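Local coordinates for beta-methylmalyl-CoA dehydratase (Chloroflexus aurantiacus, PDB 4E3E), which catalyses the reversible dehydration of (2R,3S)-beta-methylmalyl-CoA to mesaconyl-CoA in the glyoxylate assimilation cycle, at residues Lys4-Asn9 with Val77-Leu82; Asn83-Leu88 with Met147-Asp152; Leu114-Asp119 with Ala155-Thr160; Val124-Ser129 with Ile143-Val148. One frame throughout, in Å; residues are numbered along the deposited sequence.

Contact 1. Residues Lys4-Asn9 with Val77-Leu82; sequences KTNPGN and VPDISL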
loop_
_atom_site.group_PDB
_atom_site.type_symbol
_atom_site.label_atom_id
_atom_site.label_comp_id
_atom_site.label_asym_id
_atom_site.label_seq_id
_atom_site.Cartn_x
_atom_site.Cartn_y
_atom_site.Cartn_z
ATOM N N LYS A 4 -21.108 20.017 15.289
ATOM C CA LYS A 4 -19.689 20.228 15.055
ATOM C C LYS A 4 -19.245 19.627 13.717
ATOM O O LYS A 4 -18.119 19.829 13.274
ATOM C CB LYS A 4 -18.887 19.624 16.215
ATOM C CG LYS A 4 -19.109 20.309 17.567
ATOM C CD LYS A 4 -18.459 21.690 17.600
ATOM C CE LYS A 4 -18.544 22.335 18.971
ATOM N NZ LYS A 4 -19.914 22.207 19.543
ATOM N N THR A 5 -20.139 18.900 13.065
ATOM C CA THR A 5 -19.767 18.175 11.857
ATOM C C THR A 5 -19.988 19.005 10.581
ATOM O O THR A 5 -20.646 20.060 10.611
ATOM C CB THR A 5 -20.513 16.842 11.769
ATOM O OG1 THR A 5 -21.903 17.086 11.975
ATOM C CG2 THR A 5 -19.997 15.877 12.843
ATOM N N ASN A 6 -19.418 18.532 9.474
ATOM C CA ASN A 6 -19.482 19.245 8.201
ATOM C C ASN A 6 -20.428 18.498 7.274
ATOM O O ASN A 6 -20.049 17.453 6.731
ATOM C CB ASN A 6 -18.074 19.360 7.595
ATOM C CG ASN A 6 -18.056 20.037 6.226
ATOM O OD1 ASN A 6 -19.098 20.424 5.674
ATOM N ND2 ASN A 6 -16.852 20.184 5.666
ATOM N N PRO A 7 -21.659 19.023 7.086
ATOM C CA PRO A 7 -22.641 18.305 6.263
ATOM C C PRO A 7 -22.342 18.415 4.767
ATOM O O PRO A 7 -23.029 17.798 3.958
ATOM C CB PRO A 7 -23.962 19.007 6.606
ATOM C CG PRO A 7 -23.567 20.392 6.979
ATOM C CD PRO A 7 -22.207 20.287 7.624
ATOM N N GLY A 8 -21.315 19.190 4.416
ATOM C CA GLY A 8 -21.016 19.495 3.020
ATOM C C GLY A 8 -22.004 20.535 2.519
ATOM O O GLY A 8 -22.833 21.047 3.278
ATOM N N ASN A 9 -21.919 20.872 1.245
ATOM C CA ASN A 9 -22.901 21.773 0.673
ATOM C C ASN A 9 -23.947 20.985 -0.077
ATOM O O ASN A 9 -23.622 19.985 -0.715
ATOM C CB ASN A 9 -22.227 22.744 -0.283
ATOM C CG ASN A 9 -21.374 23.761 0.435
ATOM O OD1 ASN A 9 -21.889 24.601 1.171
ATOM N ND2 ASN A 9 -20.064 23.689 0.229
ATOM N N VAL A 77 -13.720 17.314 -2.734
ATOM C CA VAL A 77 -14.886 16.434 -2.495
ATOM C C VAL A 77 -15.751 16.804 -1.259
ATOM O O VAL A 77 -16.992 16.890 -1.379
ATOM C CB VAL A 77 -14.492 14.943 -2.517
ATOM C CG1 VAL A 77 -15.652 14.049 -2.058
ATOM C CG2 VAL A 77 -14.043 14.550 -3.925
ATOM N N PRO A 78 -15.122 17.036 -0.080
ATOM C CA PRO A 78 -15.938 17.387 1.101
ATOM C C PRO A 78 -16.892 18.574 0.864
ATOM O O PRO A 78 -18.036 18.531 1.317
ATOM C CB PRO A 78 -14.879 17.749 2.161
ATOM C CG PRO A 78 -13.664 16.980 1.748
ATOM C CD PRO A 78 -13.675 17.080 0.241
ATOM N N ASP A 79 -16.434 19.586 0.126
ATOM C CA ASP A 79 -17.196 20.829 -0.071
ATOM C C ASP A 79 -18.034 20.891 -1.345
ATOM O O ASP A 79 -18.999 21.654 -1.415
ATOM C CB ASP A 79 -16.247 22.024 -0.050
ATOM C CG ASP A 79 -15.413 22.071 1.210
ATOM O OD1 ASP A 79 -15.997 22.007 2.306
ATOM O OD2 ASP A 79 -14.180 22.158 1.115
ATOM N N ILE A 80 -17.663 20.110 -2.356
ATOM C CA ILE A 80 -18.320 20.201 -3.660
ATOM C C ILE A 80 -19.226 19.009 -3.947
ATOM O O ILE A 80 -20.366 19.197 -4.361
ATOM C CB ILE A 80 -17.286 20.376 -4.804
ATOM C CG1 ILE A 80 -16.390 21.592 -4.545
ATOM C CG2 ILE A 80 -17.965 20.447 -6.179
ATOM C CD1 ILE A 80 -17.121 22.904 -4.344
ATOM N N SER A 81 -18.732 17.792 -3.729
ATOM C CA SER A 81 -19.437 16.611 -4.235
ATOM C C SER A 81 -19.843 15.607 -3.166
ATOM O O SER A 81 -20.341 14.529 -3.498
ATOM C CB SER A 81 -18.653 15.928 -5.372
ATOM O OG SER A 81 -17.307 15.660 -4.996
ATOM N N LEU A 82 -19.653 15.956 -1.896
ATOM C CA LEU A 82 -20.124 15.097 -0.812
ATOM C C LEU A 82 -21.601 14.696 -1.014
ATOM O O LEU A 82 -21.963 13.539 -0.824
ATOM C CB LEU A 82 -19.906 15.746 0.561
ATOM C CG LEU A 82 -20.130 14.820 1.767
ATOM C CD1 LEU A 82 -19.187 13.620 1.743
ATOM C CD2 LEU A 82 -19.995 15.578 3.083
HETATM O O HOH W 1 -22.000 18.331 -2.352
#
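The backbone of the N-terminal loop comes nearest the end of helix 65-80 at G8, whose CA lies 5.1 Å from the CA of D79; the extended loop brushes past the last turn and forms no backbone-to-backbone bond with it. The side chain of N9 makes the link instead. Its ND2 donates to D79 O over 2.8 Å in a nearly straight bond (177°). The donor sits in the carbonyl plane on a lone pair, and the acceptor lies in the amide plane of N9. The amide arrives there because CG stands anti to the carbonyl carbon, chi1 -71°, beside the backbone N. A leucine here has no side-chain N-H to offer, and D79 O would probably be left without this donor, freeing the loop to shift against the helix end. Beside this bond a water donates to both N9 O and I80 O. Helix 65-80 is one of the two long helices of this chain, consistent with the central helix of a hot-dog fold, so a peripheral loop is tied here to a core element. Farther out, N6 forms an Asx turn: G8 N donates to N6 OD1 over 2.8 Å, approaching from above the carbonyl plane. D79 sends OD2 to H22, on strand 19-27. Where the chain leaves the helix, L82 lays CD2 4.0 Å from G8 CA and 3.9 Å from P7 O.

Contact 2. Residues Asn83-Leu88 with Met147-Asp152; sequences NAIANL and MVRKRD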
loop_
_atom_site.group_PDB
_atom_site.type_symbol
_atom_site.label_atom_id
_atom_site.label_comp_id
_atom_site.label_asym_id
_atom_site.label_seq_id
_atom_site.Cartn_x
_atom_site.Cartn_y
_atom_site.Cartn_z
ATOM N N ASN A 83 -22.429 15.654 -1.437
ATOM C CA ASN A 83 -23.854 15.414 -1.660
ATOM C C ASN A 83 -24.262 15.331 -3.141
ATOM O O ASN A 83 -25.414 15.592 -3.492
ATOM C CB ASN A 83 -24.666 16.482 -0.929
ATOM C CG ASN A 83 -24.322 16.546 0.538
ATOM O OD1 ASN A 83 -24.531 15.573 1.259
ATOM N ND2 ASN A 83 -23.740 17.670 0.982
ATOM N N ALA A 84 -23.308 14.956 -3.993
ATOM C CA ALA A 84 -23.530 14.849 -5.439
ATOM C C ALA A 84 -24.091 13.492 -5.843
ATOM O O ALA A 84 -23.773 12.473 -5.226
ATOM C CB ALA A 84 -22.237 15.133 -6.202
ATOM N N ILE A 85 -24.929 13.494 -6.881
ATOM C CA ILE A 85 -25.429 12.264 -7.515
ATOM C C ILE A 85 -24.388 11.745 -8.518
ATOM O O ILE A 85 -24.145 10.546 -8.593
ATOM C CB ILE A 85 -26.779 12.484 -8.254
ATOM C CG1 ILE A 85 -27.839 13.111 -7.332
ATOM C CG2 ILE A 85 -27.302 11.187 -8.892
ATOM C CD1 ILE A 85 -28.423 12.174 -6.297
ATOM N N ALA A 86 -23.776 12.654 -9.279
ATOM C CA ALA A 86 -22.798 12.280 -10.296
ATOM C C ALA A 86 -21.932 13.465 -10.677
ATOM O O ALA A 86 -22.352 14.618 -10.564
ATOM C CB ALA A 86 -23.493 11.731 -11.540
ATOM N N ASN A 87 -20.713 13.173 -11.116
ATOM C CA ASN A 87 -19.918 14.162 -11.815
ATOM C C ASN A 87 -20.362 14.131 -13.265
ATOM O O ASN A 87 -20.528 13.059 -13.850
ATOM C CB ASN A 87 -18.441 13.850 -11.732
ATOM C CG ASN A 87 -17.582 15.046 -12.117
ATOM O OD1 ASN A 87 -17.387 15.965 -11.316
ATOM N ND2 ASN A 87 -17.078 15.052 -13.354
ATOM N N LEU A 88 -20.571 15.301 -13.847
ATOM C CA LEU A 88 -21.146 15.351 -15.187
ATOM C C LEU A 88 -20.128 15.589 -16.307
ATOM O O LEU A 88 -20.359 15.178 -17.438
ATOM C CB LEU A 88 -22.318 16.341 -15.246
ATOM C CG LEU A 88 -23.529 15.967 -14.380
ATOM C CD1 LEU A 88 -24.543 17.102 -14.406
ATOM C CD2 LEU A 88 -24.167 14.656 -14.841
HETATM N N MSE A 147 -23.906 17.005 -10.417
HETATM C CA MSE A 147 -25.320 17.062 -10.092
HETATM C C MSE A 147 -25.405 16.854 -8.610
HETATM O O MSE A 147 -24.998 15.804 -8.106
HETATM C CB MSE A 147 -26.031 15.945 -10.827
HETATM C CG MSE A 147 -27.515 16.113 -10.529
HETATM SE SE MSE A 147 -28.446 14.724 -11.536
HETATM C CE MSE A 147 -28.587 15.653 -13.276
ATOM N N VAL A 148 -25.913 17.859 -7.899
ATOM C CA VAL A 148 -25.959 17.832 -6.432
ATOM C C VAL A 148 -27.393 17.828 -5.906
ATOM O O VAL A 148 -28.264 18.540 -6.430
ATOM C CB VAL A 148 -25.189 19.025 -5.816
ATOM C CG1 VAL A 148 -25.118 18.916 -4.293
ATOM C CG2 VAL A 148 -23.791 19.104 -6.403
ATOM N N ARG A 149 -27.623 17.031 -4.865
ATOM C CA ARG A 149 -28.906 16.997 -4.181
ATOM C C ARG A 149 -29.261 18.343 -3.566
ATOM O O ARG A 149 -28.400 19.057 -3.038
ATOM C CB ARG A 149 -28.885 15.975 -3.048
ATOM C CG ARG A 149 -28.840 14.528 -3.474
ATOM C CD ARG A 149 -28.915 13.636 -2.246
ATOM N NE ARG A 149 -28.600 12.253 -2.582
ATOM C CZ ARG A 149 -27.387 11.711 -2.497
ATOM N NH1 ARG A 149 -26.344 12.417 -2.068
ATOM N NH2 ARG A 149 -27.216 10.447 -2.838
ATOM N N LYS A 150 -30.544 18.675 -3.636
ATOM C CA LYS A 150 -31.088 19.732 -2.812
ATOM C C LYS A 150 -31.457 19.099 -1.482
ATOM O O LYS A 150 -31.992 17.990 -1.447
ATOM C CB LYS A 150 -32.321 20.349 -3.463
ATOM C CG LYS A 150 -32.005 21.321 -4.584
ATOM C CD LYS A 150 -33.266 21.885 -5.225
ATOM C CE LYS A 150 -33.974 22.890 -4.325
ATOM N NZ LYS A 150 -35.133 23.528 -5.012
ATOM N N ARG A 151 -31.150 19.786 -0.387
ATOM C CA ARG A 151 -31.589 19.335 0.930
ATOM C C ARG A 151 -33.098 19.532 1.047
ATOM O O ARG A 151 -33.822 18.615 1.437
ATOM C CB ARG A 151 -30.841 20.084 2.029
ATOM C CG ARG A 151 -31.240 19.707 3.451
ATOM C CD ARG A 151 -30.547 20.607 4.461
ATOM N NE ARG A 151 -30.625 22.003 4.036
ATOM C CZ ARG A 151 -29.629 22.688 3.478
ATOM N NH1 ARG A 151 -28.438 22.126 3.290
ATOM N NH2 ARG A 151 -29.829 23.948 3.114
ATOM N N ASP A 152 -33.561 20.723 0.679
ATOM C CA ASP A 152 -34.979 21.044 0.704
ATOM C C ASP A 152 -35.515 21.233 -0.720
ATOM O O ASP A 152 -35.217 22.244 -1.355
ATOM C CB ASP A 152 -35.209 22.310 1.541
ATOM C CG ASP A 152 -36.656 22.813 1.490
ATOM O OD1 ASP A 152 -37.591 21.995 1.314
ATOM O OD2 ASP A 152 -36.846 24.045 1.636
#
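I85 and A86 share a single partner, M147, which both faces and bonds them. I85 N donates to M147 O over a short 2.6 Å, and M147 N returns a bond to A86 O of 2.9 Å. Two residues on from M147, R149 N reaches N83 O at 3.0 Å, tilted somewhat out of the carbonyl plane. A84 and V148 form a non-hydrogen-bonded antiparallel pair with their CA atoms only 4.0 Å apart. Around this backbone frame, the selenomethionine M147 and L88 meet on one face of the sheet, where L88 CD1 rests 4.0 Å from M147 CB. I85 CD1 lies over one face of the R149 guanidinium, and the two side chains cross at about a right angle. CG of R149 stands beside its backbone N, chi1 -70°, and the chain then runs extended to NE, which brings NE to 3.7 Å from I85 CD1. V148 CG1 lies 3.4 Å from N83 O. Behind these groups stands a second shell: N83 ND2 is held by both P7 O and N9 O, while K150 NZ donates to P153 O. The register slips by one between A84 and A86, the signature of a classic beta bulge; it falls where the chain turns a corner at I85, within strand 84-95, and I85 to L88 are assigned to the substrate site by similarity.

Contact 3. Residues Leu114-Asp119 with Ala155-Thr160; sequences LRQNKD and APAPET. With SO4 (sulfate ion), chain C.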
loop_
_atom_site.group_PDB
_atom_site.type_symbol
_atom_site.label_atom_id
_atom_site.label_comp_id
_atom_site.label_asym_id
_atom_site.label_seq_id
_atom_site.Cartn_x
_atom_site.Cartn_y
_atom_site.Cartn_z
ATOM N N LEU A 114 -24.481 27.675 -11.996
ATOM C CA LEU A 114 -25.554 26.984 -11.291
ATOM C C LEU A 114 -26.755 26.804 -12.211
ATOM O O LEU A 114 -27.117 27.723 -12.952
ATOM C CB LEU A 114 -26.000 27.779 -10.054
ATOM C CG LEU A 114 -25.069 27.956 -8.850
ATOM C CD1 LEU A 114 -25.668 28.927 -7.833
ATOM C CD2 LEU A 114 -24.766 26.605 -8.214
ATOM N N ARG A 115 -27.367 25.624 -12.164
ATOM C CA ARG A 115 -28.639 25.386 -12.845
ATOM C C ARG A 115 -29.450 24.307 -12.134
ATOM O O ARG A 115 -29.096 23.122 -12.172
ATOM C CB ARG A 115 -28.461 25.016 -14.331
ATOM C CG ARG A 115 -29.801 24.857 -15.061
ATOM C CD ARG A 115 -29.670 24.328 -16.486
ATOM N NE ARG A 115 -29.242 22.928 -16.545
ATOM C CZ ARG A 115 -30.061 21.878 -16.635
ATOM N NH1 ARG A 115 -31.380 22.044 -16.668
ATOM N NH2 ARG A 115 -29.555 20.649 -16.691
ATOM N N GLN A 116 -30.543 24.726 -11.498
ATOM C CA GLN A 116 -31.453 23.786 -10.863
ATOM C C GLN A 116 -32.047 22.891 -11.937
ATOM O O GLN A 116 -32.412 23.372 -13.001
ATOM C CB GLN A 116 -32.564 24.515 -10.103
ATOM C CG GLN A 116 -33.588 23.565 -9.503
ATOM C CD GLN A 116 -34.470 24.229 -8.473
ATOM O OE1 GLN A 116 -34.005 24.622 -7.399
ATOM N NE2 GLN A 116 -35.752 24.353 -8.788
ATOM N N ASN A 117 -32.120 21.592 -11.664
ATOM C CA ASN A 117 -32.734 20.659 -12.600
ATOM C C ASN A 117 -34.243 20.834 -12.695
ATOM O O ASN A 117 -34.876 21.386 -11.782
ATOM C CB ASN A 117 -32.333 19.209 -12.287
ATOM C CG ASN A 117 -30.941 18.887 -12.770
ATOM O OD1 ASN A 117 -30.634 19.037 -13.962
ATOM N ND2 ASN A 117 -30.069 18.444 -11.853
ATOM N N LYS A 118 -34.808 20.380 -13.811
ATOM C CA LYS A 118 -36.230 20.574 -14.094
ATOM C C LYS A 118 -37.165 19.921 -13.075
ATOM O O LYS A 118 -38.224 20.473 -12.775
ATOM C CB LYS A 118 -36.565 20.144 -15.521
ATOM C CG LYS A 118 -36.277 21.240 -16.531
ATOM C CD LYS A 118 -35.892 20.672 -17.881
ATOM C CE LYS A 118 -35.091 21.684 -18.676
ATOM N NZ LYS A 118 -34.519 21.017 -19.867
ATOM N N ASP A 119 -36.775 18.766 -12.531
ATOM C CA ASP A 119 -37.592 18.106 -11.498
ATOM C C ASP A 119 -37.527 18.813 -10.129
ATOM O O ASP A 119 -38.251 18.449 -9.201
ATOM C CB ASP A 119 -37.258 16.605 -11.381
ATOM C CG ASP A 119 -35.854 16.338 -10.838
ATOM O OD1 ASP A 119 -35.127 17.287 -10.466
ATOM O OD2 ASP A 119 -35.475 15.150 -10.781
ATOM N N ALA A 155 -36.710 24.800 -1.579
ATOM C CA ALA A 155 -35.820 25.964 -1.599
ATOM C C ALA A 155 -35.864 26.641 -2.973
ATOM O O ALA A 155 -35.920 25.951 -3.995
ATOM C CB ALA A 155 -34.399 25.559 -1.244
ATOM N N PRO A 156 -35.863 27.990 -3.005
ATOM C CA PRO A 156 -35.902 28.698 -4.290
ATOM C C PRO A 156 -34.709 28.355 -5.191
ATOM O O PRO A 156 -33.595 28.140 -4.701
ATOM C CB PRO A 156 -35.869 30.181 -3.884
ATOM C CG PRO A 156 -35.336 30.195 -2.488
ATOM C CD PRO A 156 -35.845 28.927 -1.866
ATOM N N ALA A 157 -34.961 28.283 -6.496
ATOM C CA ALA A 157 -33.917 28.046 -7.485
ATOM C C ALA A 157 -33.018 29.280 -7.582
ATOM O O ALA A 157 -33.509 30.407 -7.473
ATOM C CB ALA A 157 -34.546 27.743 -8.835
ATOM N N PRO A 158 -31.695 29.080 -7.769
ATOM C CA PRO A 158 -30.849 30.225 -8.095
ATOM C C PRO A 158 -31.101 30.632 -9.543
ATOM O O PRO A 158 -31.673 29.852 -10.314
ATOM C CB PRO A 158 -29.430 29.667 -7.952
ATOM C CG PRO A 158 -29.574 28.217 -8.270
ATOM C CD PRO A 158 -30.938 27.815 -7.766
ATOM N N GLU A 159 -30.693 31.842 -9.909
ATOM C CA GLU A 159 -30.723 32.231 -11.306
ATOM C C GLU A 159 -29.775 31.309 -12.063
ATOM O O GLU A 159 -28.665 31.046 -11.599
ATOM C CB GLU A 159 -30.285 33.678 -11.469
ATOM C CG GLU A 159 -30.561 34.225 -12.858
ATOM C CD GLU A 159 -29.938 35.583 -13.081
ATOM O OE1 GLU A 159 -29.992 36.423 -12.156
ATOM O OE2 GLU A 159 -29.399 35.807 -14.187
ATOM N N THR A 160 -30.219 30.801 -13.208
ATOM C CA THR A 160 -29.381 29.931 -14.024
ATOM C C THR A 160 -28.216 30.706 -14.631
ATOM O O THR A 160 -28.425 31.695 -15.328
ATOM C CB THR A 160 -30.198 29.261 -15.141
ATOM O OG1 THR A 160 -31.169 28.390 -14.556
ATOM C CG2 THR A 160 -29.291 28.455 -16.079
HETATM S S SO4 C . -32.682 18.510 -17.289
HETATM O O1 SO4 C . -33.683 17.508 -16.858
HETATM O O2 SO4 C . -33.045 19.067 -18.608
HETATM O O3 SO4 C . -32.659 19.604 -16.288
HETATM O O4 SO4 C . -31.349 17.862 -17.399
#
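L114 and P158 meet at about a right angle, the leucine CD1 lying 3.8 Å from P158 CB, with F11 packed on both. Next along the strand, R115 and T160 run side by side and point the same way, so the aliphatic part of the arginine, through CG, slides along T160 CG2. R115 then bends at its third torsion (chi3 69°), and the guanidinium swings away to a sulfate probably taken from the crystallisation liquor. The ion lies at the edge of that group: NH1 donates to sulfate O3 over 2.8 Å, and NH2 adds weaker bonds. K118 NZ grips sulfate O2 at 2.7 Å. Q116, extended beyond CG, lays its amide against A157, with OE1 3.4 Å from A157 CA; that oxygen is taken up by K150 NZ, which also donates to A155 O. Between the backbones no conventional hydrogen bond forms. T160 CA instead makes a CA-H...O contact with L114 O at 3.3 Å, just before L114 pairs with V161 by a backbone bond. The arrangement is that of a proline-rich segment in polyproline II conformation laid along the end of strand 104-116 in the hot-dog sheet.

Contact 4. Residues Val124-Ser129 with Ile143-Val148; sequences VVYVHS and IRWVMV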
loop_
_atom_site.group_PDB
_atom_site.type_symbol
_atom_site.label_atom_id
_atom_site.label_comp_id
_atom_site.label_asym_id
_atom_site.label_seq_id
_atom_site.Cartn_x
_atom_site.Cartn_y
_atom_site.Cartn_z
ATOM N N VAL A 124 -27.250 21.460 -10.951
ATOM C CA VAL A 124 -25.903 21.350 -11.488
ATOM C C VAL A 124 -25.069 22.537 -11.021
ATOM O O VAL A 124 -25.473 23.691 -11.181
ATOM C CB VAL A 124 -25.934 21.338 -13.032
ATOM C CG1 VAL A 124 -24.522 21.297 -13.617
ATOM C CG2 VAL A 124 -26.792 20.185 -13.538
ATOM N N VAL A 125 -23.900 22.252 -10.456
ATOM C CA VAL A 125 -22.969 23.312 -10.047
ATOM C C VAL A 125 -21.669 23.155 -10.828
ATOM O O VAL A 125 -21.139 22.046 -10.954
ATOM C CB VAL A 125 -22.772 23.342 -8.506
ATOM C CG1 VAL A 125 -22.572 21.950 -7.949
ATOM C CG2 VAL A 125 -21.630 24.270 -8.058
ATOM N N TYR A 126 -21.200 24.264 -11.395
ATOM C CA TYR A 126 -19.954 24.306 -12.152
ATOM C C TYR A 126 -18.949 24.952 -11.246
ATOM O O TYR A 126 -19.227 26.021 -10.683
ATOM C CB TYR A 126 -20.098 25.167 -13.418
ATOM C CG TYR A 126 -21.079 24.608 -14.416
ATOM C CD1 TYR A 126 -22.453 24.725 -14.210
ATOM C CD2 TYR A 126 -20.639 23.962 -15.567
ATOM C CE1 TYR A 126 -23.362 24.210 -15.122
ATOM C CE2 TYR A 126 -21.545 23.445 -16.493
ATOM C CZ TYR A 126 -22.901 23.570 -16.258
ATOM O OH TYR A 126 -23.806 23.059 -17.154
ATOM N N VAL A 127 -17.789 24.304 -11.102
ATOM C CA VAL A 127 -16.685 24.850 -10.305
ATOM C C VAL A 127 -15.385 24.952 -11.099
ATOM O O VAL A 127 -15.106 24.118 -11.961
ATOM C CB VAL A 127 -16.434 24.040 -9.003
ATOM C CG1 VAL A 127 -17.652 24.105 -8.081
ATOM C CG2 VAL A 127 -16.035 22.595 -9.306
ATOM N N HIS A 128 -14.604 25.992 -10.815
ATOM C CA HIS A 128 -13.246 26.089 -11.301
ATOM C C HIS A 128 -12.370 25.759 -10.124
ATOM O O HIS A 128 -12.317 26.528 -9.162
ATOM C CB HIS A 128 -12.979 27.503 -11.822
ATOM C CG HIS A 128 -11.583 27.711 -12.386
ATOM N ND1 HIS A 128 -10.897 28.855 -12.205
ATOM C CD2 HIS A 128 -10.766 26.884 -13.146
ATOM C CE1 HIS A 128 -9.701 28.770 -12.818
ATOM N NE2 HIS A 128 -9.623 27.566 -13.400
ATOM N N SER A 129 -11.705 24.602 -10.169
ATOM C CA SER A 129 -10.785 24.180 -9.088
ATOM C C SER A 129 -9.324 24.405 -9.475
ATOM O O SER A 129 -8.911 24.103 -10.603
ATOM C CB SER A 129 -11.001 22.713 -8.726
ATOM O OG SER A 129 -12.294 22.511 -8.205
ATOM N N ILE A 143 -12.191 22.726 -14.823
ATOM C CA ILE A 143 -13.585 22.964 -14.527
ATOM C C ILE A 143 -14.244 21.603 -14.449
ATOM O O ILE A 143 -13.948 20.714 -15.246
ATOM C CB ILE A 143 -14.250 23.815 -15.632
ATOM C CG1 ILE A 143 -13.697 25.247 -15.605
ATOM C CG2 ILE A 143 -15.770 23.805 -15.505
ATOM C CD1 ILE A 143 -13.907 25.980 -16.908
ATOM N N ARG A 144 -15.117 21.414 -13.471
ATOM C CA ARG A 144 -15.950 20.232 -13.470
ATOM C C ARG A 144 -17.345 20.655 -13.072
ATOM O O ARG A 144 -17.532 21.721 -12.462
ATOM C CB ARG A 144 -15.380 19.118 -12.559
ATOM C CG ARG A 144 -15.646 19.234 -11.058
ATOM C CD ARG A 144 -15.159 17.972 -10.363
ATOM N NE ARG A 144 -15.103 18.044 -8.900
ATOM C CZ ARG A 144 -15.841 17.295 -8.078
ATOM N NH1 ARG A 144 -16.732 16.413 -8.558
ATOM N NH2 ARG A 144 -15.683 17.419 -6.761
ATOM N N TRP A 145 -18.326 19.843 -13.441
ATOM C CA TRP A 145 -19.688 20.097 -13.013
ATOM C C TRP A 145 -20.310 18.845 -12.500
ATOM O O TRP A 145 -20.018 17.754 -12.989
ATOM C CB TRP A 145 -20.527 20.831 -14.071
ATOM C CG TRP A 145 -20.624 20.184 -15.436
ATOM C CD1 TRP A 145 -21.723 19.535 -15.982
ATOM C CD2 TRP A 145 -19.596 20.148 -16.493
ATOM N NE1 TRP A 145 -21.457 19.095 -17.257
ATOM C CE2 TRP A 145 -20.203 19.429 -17.628
ATOM C CE3 TRP A 145 -18.284 20.615 -16.610
ATOM C CZ2 TRP A 145 -19.506 19.189 -18.807
ATOM C CZ3 TRP A 145 -17.591 20.370 -17.805
ATOM C CH2 TRP A 145 -18.189 19.672 -18.875
ATOM N N VAL A 146 -21.127 19.005 -11.465
ATOM C CA VAL A 146 -21.674 17.897 -10.682
ATOM C C VAL A 146 -23.166 18.103 -10.459
ATOM O O VAL A 146 -23.635 19.235 -10.320
ATOM C CB VAL A 146 -20.981 17.750 -9.297
ATOM C CG1 VAL A 146 -19.576 17.209 -9.451
ATOM C CG2 VAL A 146 -20.890 19.080 -8.575
HETATM N N MSE A 147 -23.906 17.005 -10.417
HETATM C CA MSE A 147 -25.320 17.062 -10.092
HETATM C C MSE A 147 -25.405 16.854 -8.610
HETATM O O MSE A 147 -24.998 15.804 -8.106
HETATM C CB MSE A 147 -26.031 15.945 -10.827
HETATM C CG MSE A 147 -27.515 16.113 -10.529
HETATM SE SE MSE A 147 -28.446 14.724 -11.536
HETATM C CE MSE A 147 -28.587 15.653 -13.276
ATOM N N VAL A 148 -25.913 17.859 -7.899
ATOM C CA VAL A 148 -25.959 17.832 -6.432
ATOM C C VAL A 148 -27.393 17.828 -5.906
ATOM O O VAL A 148 -28.264 18.540 -6.430
ATOM C CB VAL A 148 -25.189 19.025 -5.816
ATOM C CG1 VAL A 148 -25.118 18.916 -4.293
ATOM C CG2 VAL A 148 -23.791 19.104 -6.403
HETATM O O HOH W 2 -13.139 19.938 -8.148
#
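V125 CG1 touches V146 CG2 at 3.4 Å and V148 CG2 at 3.5 Å, both closer than usual van der Waals contact, on the buried face that the sheet turns to helix 65-80. V127 and R144 lie alongside each other on this face, V127 CG2 3.8 Å from R144 CG. Beyond that, R144 ends in polar company, NE giving a bond to a water that S129 OG also meets, while NH1 goes to N87 and NH2 to S81 and T76. Four backbone bonds between V125 and V146 and between V127 and R144 lock the pairing, the straightest being V127 N to R144 O (2.9 Å, 177°). The two strands are the arms of a beta hairpin, 122-132 and 138-149, antiparallel neighbours in the sheet that wraps the helix of the hot-dog fold.

On the opposite face Y126 and W145 pack. W145 CB sits over the Y126 ring, 3.8 Å from its centroid, as a CH-pi contact. CG of W145 takes the position between the backbone N and the carbonyl carbon, chi1 56°, and this tips the indole over Y126 CE2. The ring planes lie 21° apart yet slide past each other with little overlap. With a serine in place of Y126 the ring is gone, and the indole of W145 would probably lose the face it leans on and be freer to turn. At the more open end contact thins: H128 CD2 only grazes I143 CG1 at 4.2 Å, and the imidazole NE2 turns to E141.

How the contacts relate
From the N terminus, contact 1 closes the first loop when the end of helix 65-80 comes back to residues 4-9. The chain then passes straight into contact 2, whose segment 83-88 waits for its partner at 147-152. Before that partner arrives, strand 104-116 opens contact 3, so contacts 2 and 3 cross. Contact 4, the hairpin of strands 122-132 and 138-149, nests inside the loop that contact 3 closes, and it shares M147 and V148 with contact 2. N83 joins contacts 1 and 2, K150 reaches from contact 2 to contact 3, and S81 meets R144 between contacts 1 and 4. Together they tie helix, neighbouring strands and two peripheral loops.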